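Local structure of acetate CoA-transferase subunit beta (Escherichia coli DH5[alpha], 5DBN) at residues Gly179-Leu183 / Ala201-Ala206; Ala125-Val129 / Leu158-Ala163; Arg6-Val11 / Met166-Glu170; Met139-Ala143 / Val195-Thr199. The protein transfers coenzyme A from acetyl-CoA to acetoacetate and other short-chain fatty acids by way of a covalent enzyme-CoA intermediate. All blocks are in the same frame, centred on the assembly; numbering follows the deposited sequence.

Contact 1: Gly179-Leu183 / Ala201-Ala206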
# COMPACT_ATOMS: atom_id res chain seq x y z
N GLY B 179 -12.22 17.85 25.02
CA GLY B 179 -11.21 18.86 25.27
C GLY B 179 -10.83 19.02 26.74
O GLY B 179 -9.70 19.40 27.06
N LYS B 180 -11.77 18.71 27.62
CA LYS B 180 -11.58 18.90 29.06
C LYS B 180 -11.07 17.65 29.76
O LYS B 180 -11.40 16.52 29.38
CB LYS B 180 -12.91 19.35 29.68
CG LYS B 180 -13.31 20.74 29.25
CD LYS B 180 -14.54 21.24 30.00
CE LYS B 180 -15.77 20.45 29.59
NZ LYS B 180 -16.08 20.66 28.14
N MET B 181 -10.26 17.87 30.79
CA MET B 181 -9.64 16.80 31.55
C MET B 181 -10.45 16.52 32.82
O MET B 181 -10.75 17.43 33.58
CB MET B 181 -8.20 17.18 31.91
CG MET B 181 -7.40 16.08 32.59
SD MET B 181 -5.75 16.65 33.01
CE MET B 181 -4.99 15.12 33.54
N TRP B 182 -10.79 15.25 33.02
CA TRP B 182 -11.61 14.84 34.15
C TRP B 182 -10.91 13.82 35.03
O TRP B 182 -10.41 12.81 34.54
CB TRP B 182 -12.94 14.27 33.65
CG TRP B 182 -13.88 15.31 33.14
CD1 TRP B 182 -13.98 15.76 31.86
CD2 TRP B 182 -14.86 16.02 33.91
NE1 TRP B 182 -14.96 16.72 31.78
CE2 TRP B 182 -15.51 16.90 33.02
CE3 TRP B 182 -15.24 16.01 35.25
CZ2 TRP B 182 -16.53 17.76 33.44
CZ3 TRP B 182 -16.25 16.86 35.66
CH2 TRP B 182 -16.89 17.72 34.76
N LEU B 183 -10.88 14.09 36.33
CA LEU B 183 -10.45 13.10 37.31
C LEU B 183 -11.63 12.17 37.59
O LEU B 183 -12.60 12.57 38.24
CB LEU B 183 -9.96 13.77 38.59
CG LEU B 183 -9.65 12.83 39.77
CD1 LEU B 183 -8.54 11.86 39.42
CD2 LEU B 183 -9.29 13.64 41.01
N ALA B 201 -1.54 19.89 36.23
CA ALA B 201 -2.61 20.03 35.25
C ALA B 201 -3.91 20.49 35.92
O ALA B 201 -4.22 20.07 37.04
CB ALA B 201 -2.83 18.72 34.52
N ARG B 202 -4.65 21.35 35.23
CA ARG B 202 -5.98 21.75 35.68
C ARG B 202 -7.00 20.70 35.26
O ARG B 202 -7.06 20.31 34.10
CB ARG B 202 -6.37 23.11 35.10
CG ARG B 202 -5.37 24.23 35.31
CD ARG B 202 -5.88 25.50 34.65
NE ARG B 202 -4.90 26.59 34.68
CZ ARG B 202 -3.93 26.75 33.79
NH1 ARG B 202 -3.77 25.89 32.79
NH2 ARG B 202 -3.10 27.78 33.90
N PHE B 203 -7.80 20.23 36.22
CA PHE B 203 -8.81 19.22 35.93
C PHE B 203 -10.03 19.37 36.83
O PHE B 203 -9.92 19.83 37.96
CB PHE B 203 -8.22 17.81 36.08
CG PHE B 203 -7.75 17.50 37.48
CD1 PHE B 203 -8.62 17.01 38.43
CD2 PHE B 203 -6.42 17.69 37.83
CE1 PHE B 203 -8.19 16.72 39.71
CE2 PHE B 203 -5.98 17.40 39.11
CZ PHE B 203 -6.87 16.91 40.05
N GLU B 204 -11.18 18.98 36.30
CA GLU B 204 -12.41 18.96 37.08
C GLU B 204 -12.64 17.56 37.63
O GLU B 204 -12.28 16.57 37.00
CB GLU B 204 -13.61 19.40 36.23
CG GLU B 204 -13.53 20.85 35.76
CD GLU B 204 -14.78 21.30 35.04
OE1 GLU B 204 -15.79 21.60 35.73
OE2 GLU B 204 -14.77 21.36 33.79
N VAL B 205 -13.22 17.49 38.82
CA VAL B 205 -13.48 16.21 39.48
C VAL B 205 -14.92 15.78 39.20
O VAL B 205 -15.85 16.59 39.30
CB VAL B 205 -13.25 16.31 41.00
CG1 VAL B 205 -13.44 14.95 41.66
CG2 VAL B 205 -11.86 16.85 41.30
N ALA B 206 -15.09 14.51 38.85
CA ALA B 206 -16.42 13.96 38.61
C ALA B 206 -17.25 14.01 39.89
O ALA B 206 -16.77 13.67 40.97
CB ALA B 206 -16.32 12.54 38.10
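L183 and F203 pack tightly beside the parallel bridges W182-E204 and L183-V205: L183 CB lies 3.5 Å from F203 CD1, and the two side chains run alongside each other in the same direction. F203 reaches this place with CG between its backbone N and carbonyl carbon (chi1 62°). M181, extended beyond CG, carries its SD to 3.9 Å from A201 CB. F174 meets the F203 ring edge-to-face, and L192 of helix 192-197 packs on L183 and V205. The opposite face, with W182 and E204, is the more solvent-exposed one. Here E204 CB sits over the indole in a CH-pi contact, 3.9 Å from the centroid of the W182 six-membered ring and 18° off its normal. K180 NZ stays 5.8 Å from E204 OE2, too far for a salt bridge. A serine in place of W182 would remove the indole and is likely to leave the E204 methylene uncovered and its chain freer to turn. Backbone bonds from E204 N to M181 O (3.2 Å), L183 N to E204 O (2.9 Å) and A206 N to L183 O (3.2 Å) fix the register, while apolar burial secures one face and the other probably leaves the charged ends of K180 and E204 to solvent.

Contact 2: Ala125-Val129 / Leu158-Ala163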
# COMPACT_ATOMS: atom_id res chain seq x y z
N ALA B 125 5.43 5.30 17.78
CA ALA B 125 4.61 5.87 18.85
C ALA B 125 3.68 6.95 18.31
O ALA B 125 2.51 7.01 18.69
CB ALA B 125 5.49 6.44 19.94
N MET B 126 4.21 7.81 17.44
CA MET B 126 3.41 8.88 16.89
C MET B 126 2.23 8.33 16.11
O MET B 126 1.11 8.71 16.36
CB MET B 126 4.24 9.79 15.99
CG MET B 126 5.42 10.43 16.70
SD MET B 126 5.99 11.92 15.85
CE MET B 126 7.35 12.41 16.90
N ASP B 127 2.48 7.39 15.20
CA ASP B 127 1.39 6.77 14.44
C ASP B 127 0.37 6.11 15.36
O ASP B 127 -0.84 6.23 15.15
CB ASP B 127 1.94 5.73 13.46
CG ASP B 127 2.82 6.34 12.39
OD1 ASP B 127 2.27 6.90 11.41
OD2 ASP B 127 4.06 6.27 12.53
N LEU B 128 0.87 5.42 16.39
CA LEU B 128 0.01 4.72 17.33
C LEU B 128 -0.96 5.67 18.05
O LEU B 128 -2.14 5.37 18.18
CB LEU B 128 0.85 3.95 18.35
CG LEU B 128 1.31 2.55 17.94
CD1 LEU B 128 2.43 2.04 18.84
CD2 LEU B 128 0.14 1.58 17.95
N VAL B 129 -0.46 6.81 18.54
CA VAL B 129 -1.31 7.72 19.30
C VAL B 129 -2.26 8.56 18.42
O VAL B 129 -3.31 8.98 18.91
CB VAL B 129 -0.47 8.67 20.21
CG1 VAL B 129 0.33 7.86 21.22
CG2 VAL B 129 0.45 9.54 19.40
N LEU B 158 6.83 16.92 22.04
CA LEU B 158 5.59 16.16 21.95
C LEU B 158 5.72 14.94 21.05
O LEU B 158 6.44 14.95 20.05
CB LEU B 158 4.46 17.04 21.43
CG LEU B 158 4.08 18.27 22.25
CD1 LEU B 158 2.91 18.99 21.60
CD2 LEU B 158 3.75 17.90 23.68
N THR B 159 5.03 13.87 21.44
CA THR B 159 4.81 12.73 20.57
C THR B 159 3.64 13.06 19.65
O THR B 159 3.64 12.72 18.47
CB THR B 159 4.51 11.45 21.37
OG1 THR B 159 5.61 11.17 22.25
CG2 THR B 159 4.29 10.26 20.45
N ALA B 160 2.65 13.73 20.22
CA ALA B 160 1.48 14.18 19.48
C ALA B 160 0.72 15.22 20.29
O ALA B 160 0.99 15.39 21.48
CB ALA B 160 0.58 13.01 19.14
N GLN B 161 -0.22 15.90 19.65
CA GLN B 161 -1.04 16.89 20.33
C GLN B 161 -2.50 16.44 20.37
O GLN B 161 -3.02 15.90 19.39
CB GLN B 161 -0.93 18.25 19.63
CG GLN B 161 -1.36 18.25 18.17
CD GLN B 161 -1.28 19.62 17.54
OE1 GLN B 161 -0.74 20.56 18.13
NE2 GLN B 161 -1.82 19.75 16.33
N HIS B 162 -3.14 16.65 21.52
CA HIS B 162 -4.56 16.36 21.70
C HIS B 162 -4.93 14.92 21.35
O HIS B 162 -5.96 14.68 20.71
CB HIS B 162 -5.39 17.32 20.84
CG HIS B 162 -4.89 18.73 20.87
ND1 HIS B 162 -4.91 19.51 22.01
CD2 HIS B 162 -4.39 19.52 19.89
CE1 HIS B 162 -4.42 20.70 21.73
NE2 HIS B 162 -4.10 20.74 20.45
N ALA B 163 -4.11 13.97 21.79
CA ALA B 163 -4.26 12.57 21.38
C ALA B 163 -4.68 11.63 22.51
O ALA B 163 -5.25 10.57 22.26
CB ALA B 163 -2.96 12.08 20.76
O HOH W 1 -6.11 10.21 19.27
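V129 and T159 set their side chains at about a right angle, and M126 crosses T159 obliquely, leaving the threonine methyl at the meeting point of three helix residues. The contact sets the start of helix 125-131 against the loop before strand 166-168. T159 CG2 is 4.0 Å from A125 CB and equally far from V129 CG2, with M126 CG a little closer. The methyl faces the helix because it stands anti to the threonine's backbone N; OG1 (chi1 -59°) is turned to a hydrogen bond with N111. V129 directs CG2 at A160 CB, 3.5 Å away. M126, extended beyond CG, runs past the T159 carbonyl, its CG 3.4 Å and its SD 3.6 Å from T159 O, and also packs on W112. Replacing M126 by an alanine would remove everything beyond CB and would probably open a gap beside the T159 carbonyl and W112. T159 and A160 both face L109 in a classic beta bulge. At the far end one water donates to both V129 O and A163 O, at 3.1 Å each. The chemistry is therefore mainly apolar: methyl and thioether groups fit the helix to the bulged segment, and the polar link between the two is relayed by water.

Contact 3: Arg6-Val11 / Met166-Glu170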
# COMPACT_ATOMS: atom_id res chain seq x y z
N ARG B 6 -0.39 -2.28 39.71
CA ARG B 6 -1.73 -1.75 39.90
C ARG B 6 -2.17 -0.97 38.66
O ARG B 6 -3.32 -1.09 38.22
CB ARG B 6 -1.83 -0.86 41.15
CG ARG B 6 -1.62 -1.60 42.47
CD ARG B 6 -1.61 -0.66 43.68
NE ARG B 6 -0.53 0.33 43.71
CZ ARG B 6 0.64 0.15 44.31
NH1 ARG B 6 0.91 -0.98 44.96
NH2 ARG B 6 1.56 1.11 44.28
N ILE B 7 -1.27 -0.18 38.10
CA ILE B 7 -1.54 0.54 36.86
C ILE B 7 -1.92 -0.44 35.75
O ILE B 7 -2.97 -0.29 35.11
CB ILE B 7 -0.33 1.39 36.42
CG1 ILE B 7 -0.06 2.49 37.46
CG2 ILE B 7 -0.58 2.02 35.05
CD1 ILE B 7 1.28 3.17 37.29
N ALA B 8 -1.06 -1.42 35.52
CA ALA B 8 -1.29 -2.43 34.49
C ALA B 8 -2.61 -3.15 34.73
O ALA B 8 -3.37 -3.41 33.79
CB ALA B 8 -0.15 -3.43 34.46
N ARG B 9 -2.88 -3.47 35.98
CA ARG B 9 -4.11 -4.15 36.37
C ARG B 9 -5.33 -3.30 36.01
O ARG B 9 -6.30 -3.81 35.45
CB ARG B 9 -4.09 -4.46 37.86
CG ARG B 9 -5.32 -5.18 38.39
CD ARG B 9 -5.13 -5.55 39.86
NE ARG B 9 -6.29 -6.23 40.42
CZ ARG B 9 -6.33 -6.73 41.66
NH1 ARG B 9 -5.28 -6.63 42.46
NH2 ARG B 9 -7.43 -7.34 42.09
N ARG B 10 -5.28 -2.01 36.34
CA ARG B 10 -6.39 -1.12 36.03
C ARG B 10 -6.60 -0.96 34.52
O ARG B 10 -7.74 -0.98 34.05
CB ARG B 10 -6.17 0.26 36.68
CG ARG B 10 -7.25 1.29 36.34
CD ARG B 10 -8.65 0.80 36.72
NE ARG B 10 -9.70 1.66 36.20
CZ ARG B 10 -10.25 1.54 34.99
NH1 ARG B 10 -9.84 0.60 34.16
NH2 ARG B 10 -11.20 2.38 34.61
N VAL B 11 -5.52 -0.79 33.77
CA VAL B 11 -5.61 -0.66 32.32
C VAL B 11 -6.20 -1.93 31.71
O VAL B 11 -7.00 -1.85 30.77
CB VAL B 11 -4.22 -0.38 31.69
CG1 VAL B 11 -4.29 -0.45 30.17
CG2 VAL B 11 -3.70 0.99 32.13
N MET B 166 -7.14 8.54 27.88
CA MET B 166 -7.14 8.02 29.24
C MET B 166 -5.74 8.01 29.82
O MET B 166 -4.80 7.52 29.19
CB MET B 166 -7.74 6.61 29.25
CG MET B 166 -7.94 6.01 30.63
SD MET B 166 -8.60 4.34 30.55
CE MET B 166 -8.88 3.97 32.28
N LEU B 167 -5.60 8.56 31.02
CA LEU B 167 -4.33 8.55 31.74
C LEU B 167 -4.49 7.77 33.05
O LEU B 167 -5.31 8.13 33.89
CB LEU B 167 -3.85 9.97 32.02
CG LEU B 167 -2.61 10.11 32.89
CD1 LEU B 167 -1.42 9.40 32.25
CD2 LEU B 167 -2.29 11.57 33.16
N VAL B 168 -3.69 6.72 33.20
CA VAL B 168 -3.77 5.85 34.37
C VAL B 168 -2.46 5.85 35.15
O VAL B 168 -1.41 5.46 34.64
CB VAL B 168 -4.11 4.40 33.96
CG1 VAL B 168 -4.30 3.52 35.20
CG2 VAL B 168 -5.36 4.37 33.11
N THR B 169 -2.53 6.30 36.40
CA THR B 169 -1.40 6.28 37.31
C THR B 169 -1.73 5.42 38.52
O THR B 169 -2.85 4.94 38.66
CB THR B 169 -0.99 7.69 37.78
OG1 THR B 169 -1.95 8.17 38.74
CG2 THR B 169 -0.93 8.66 36.61
N GLU B 170 -0.74 5.22 39.39
CA GLU B 170 -0.96 4.43 40.59
C GLU B 170 -1.74 5.23 41.63
O GLU B 170 -2.09 4.70 42.68
CB GLU B 170 0.38 3.94 41.17
CG GLU B 170 1.20 4.97 41.95
CD GLU B 170 1.87 6.01 41.06
OE1 GLU B 170 1.66 5.98 39.83
OE2 GLU B 170 2.63 6.84 41.60
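Helix 3-12 packs against strand 166-168 of the main sheet, laying I7, R10 and V11 around V168. The short axes pass 9.6 Å apart with their N-to-C directions at 146°, so helix and strand run roughly antiparallel. V168 is the centre of the interface and divides its two methyls: CG1 meets I7 CG2 at 4.0 Å as the two side chains slide past each other in opposite directions, while CG2 meets V11 CG2 at 3.9 Å. R10 passes V168 at about a right angle, its CG 3.9 Å from V168 CG1. A bend at chi2 (57°) then turns the arginine toward M166, whose extended chain brings the methyl CE over one face of the guanidinium, 3.7 Å from R10 NH2 and offset toward the rim. The charge itself is answered by salt bridges from R10 NH2 to E185 and E14, so the methionine covers a group already held by acids. At the other end I7 lies beside the residues that follow the strand, with CG1 3.4 Å from E170 N and CD1 3.8 Å from E170 OE1. E170 OE1 accepts a hydrogen bond from H141 N. R6 NH2 stays 6.4 Å from E170 OE2; the acid that R6 does pair with, through NH1, is D2, outside both segments. Helix and strand thus meet mainly through aliphatic groups, with no direct hydrogen bond between the segments. V11 also packs on I136 and I7 on A138 of the adjacent strand 135-138, which is the helix-on-sheet layering of an alpha/beta fold, consistent with the Rossmann-like clan of the CoA-transferase family.

Contact 4: Met139-Ala143 / Val195-Thr199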
# COMPACT_ATOMS: atom_id res chain seq x y z
N MET B 139 1.37 5.31 33.29
CA MET B 139 2.49 6.09 33.77
C MET B 139 2.50 6.27 35.28
O MET B 139 1.44 6.32 35.90
CB MET B 139 2.41 7.46 33.09
CG MET B 139 3.65 8.29 33.09
SD MET B 139 3.32 9.87 32.26
CE MET B 139 2.25 10.67 33.46
N GLU B 140 3.68 6.37 35.88
CA GLU B 140 3.77 6.74 37.29
C GLU B 140 3.37 8.21 37.40
O GLU B 140 3.57 8.97 36.45
CB GLU B 140 5.17 6.49 37.86
CG GLU B 140 5.55 5.02 37.90
CD GLU B 140 6.94 4.79 38.49
OE1 GLU B 140 7.56 5.77 38.96
OE2 GLU B 140 7.39 3.62 38.50
N HIS B 141 2.81 8.61 38.53
CA HIS B 141 2.30 9.97 38.65
C HIS B 141 3.43 11.00 38.59
O HIS B 141 3.32 12.00 37.88
CB HIS B 141 1.51 10.14 39.95
CG HIS B 141 0.49 11.23 39.88
ND1 HIS B 141 -0.83 10.99 39.58
CD2 HIS B 141 0.60 12.57 40.05
CE1 HIS B 141 -1.50 12.14 39.59
NE2 HIS B 141 -0.65 13.11 39.86
N CYS B 142 4.51 10.74 39.32
CA CYS B 142 5.65 11.65 39.38
C CYS B 142 6.93 10.95 38.93
O CYS B 142 7.03 9.72 38.99
CB CYS B 142 5.83 12.21 40.79
SG CYS B 142 4.41 13.15 41.38
N ALA B 143 7.92 11.73 38.51
CA ALA B 143 9.20 11.18 38.09
C ALA B 143 10.02 10.74 39.30
O ALA B 143 9.62 10.96 40.44
CB ALA B 143 9.97 12.21 37.28
N VAL B 195 -3.58 14.07 45.10
CA VAL B 195 -3.56 14.08 43.64
C VAL B 195 -3.42 15.50 43.13
O VAL B 195 -2.62 15.78 42.23
CB VAL B 195 -4.84 13.43 43.04
CG1 VAL B 195 -4.84 13.53 41.52
CG2 VAL B 195 -4.95 11.98 43.48
N ARG B 196 -4.20 16.41 43.71
CA ARG B 196 -4.14 17.82 43.34
C ARG B 196 -2.73 18.36 43.57
O ARG B 196 -2.17 19.06 42.73
CB ARG B 196 -5.15 18.63 44.16
CG ARG B 196 -5.52 19.96 43.54
CD ARG B 196 -6.80 19.87 42.73
NE ARG B 196 -7.98 19.80 43.60
CZ ARG B 196 -9.23 19.82 43.15
NH1 ARG B 196 -9.48 19.90 41.85
NH2 ARG B 196 -10.24 19.76 44.02
N ALA B 197 -2.16 18.03 44.73
CA ALA B 197 -0.82 18.47 45.10
C ALA B 197 0.24 17.90 44.14
O ALA B 197 1.22 18.56 43.82
CB ALA B 197 -0.51 18.07 46.53
N LYS B 198 0.03 16.66 43.71
CA LYS B 198 1.00 15.97 42.86
C LYS B 198 0.72 16.18 41.37
O LYS B 198 1.37 15.57 40.52
CB LYS B 198 0.98 14.47 43.18
CG LYS B 198 1.60 14.11 44.52
CD LYS B 198 1.53 12.61 44.76
CE LYS B 198 2.44 12.17 45.90
NZ LYS B 198 2.19 10.76 46.32
N THR B 199 -0.23 17.06 41.05
CA THR B 199 -0.63 17.34 39.67
C THR B 199 -0.67 18.83 39.36
O THR B 199 -1.35 19.60 40.06
CB THR B 199 -2.02 16.72 39.36
OG1 THR B 199 -2.01 15.33 39.68
CG2 THR B 199 -2.38 16.90 37.89
O HOH W 2 2.54 14.79 38.00
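T199 OG1 is held by two hydrogen bonds: it accepts one from H141 NE2 at 2.6 Å and donates one to V195 O at 2.7 Å. The histidine bond has an N-H...O angle of 149°, and OG1 lies only 3° out of the imidazole plane, so the hydroxyl is met at the ring edge. H141 points at the helix end because its CG stands anti to the backbone N (chi1 -155°). The ring is held at its other nitrogen too, where ND1 is hydrogen-bonded to T169 OG1; with both nitrogens engaged, its rotation is probably well fixed. Next to NE2 along the same edge, CD2 lies near K198 O, also in the ring plane, and K198 CB approaches CD2 at 3.7 Å. V195 sets its chain at about a right angle to the imidazole, with CG1 4.1 Å from H141 CE1. C142 adds a looser touch, SG to K198 CB at 4.1 Å, while the extended lysine chain carries its amino group away. A water joins the backbones as well, donating to H141 O and to K198 O, each at 2.9 Å. Beyond the ring, F174 and I150 pack on H141. The histidine thus joins the loop after strand 135-138 to the C-terminal end of helix 192-197, the helix of the beta-alpha-beta unit formed with strands 180-186 and 204-205.

In the fold
Contacts 1, 3 and 4 form a connected series; contact 2 has no touch with them apart from adjoining contact 3 in the sequence. Contacts 3 and 4, with centres 13 Å apart, join where V168 O lies 3.1 Å from M139 N, a probable hydrogen bond. Contact 4 passes on to contact 1, 14 Å away between centres: V205 CG2 lies 3.9 Å from R196 NH1, and F203 CZ 4.2 Å from V195 CG1. Contact 2 is 19 to 21 Å from the others, centre to centre, and is the one near the predicted active-site residue E46, whose side chain is about 7 Å from that of A125.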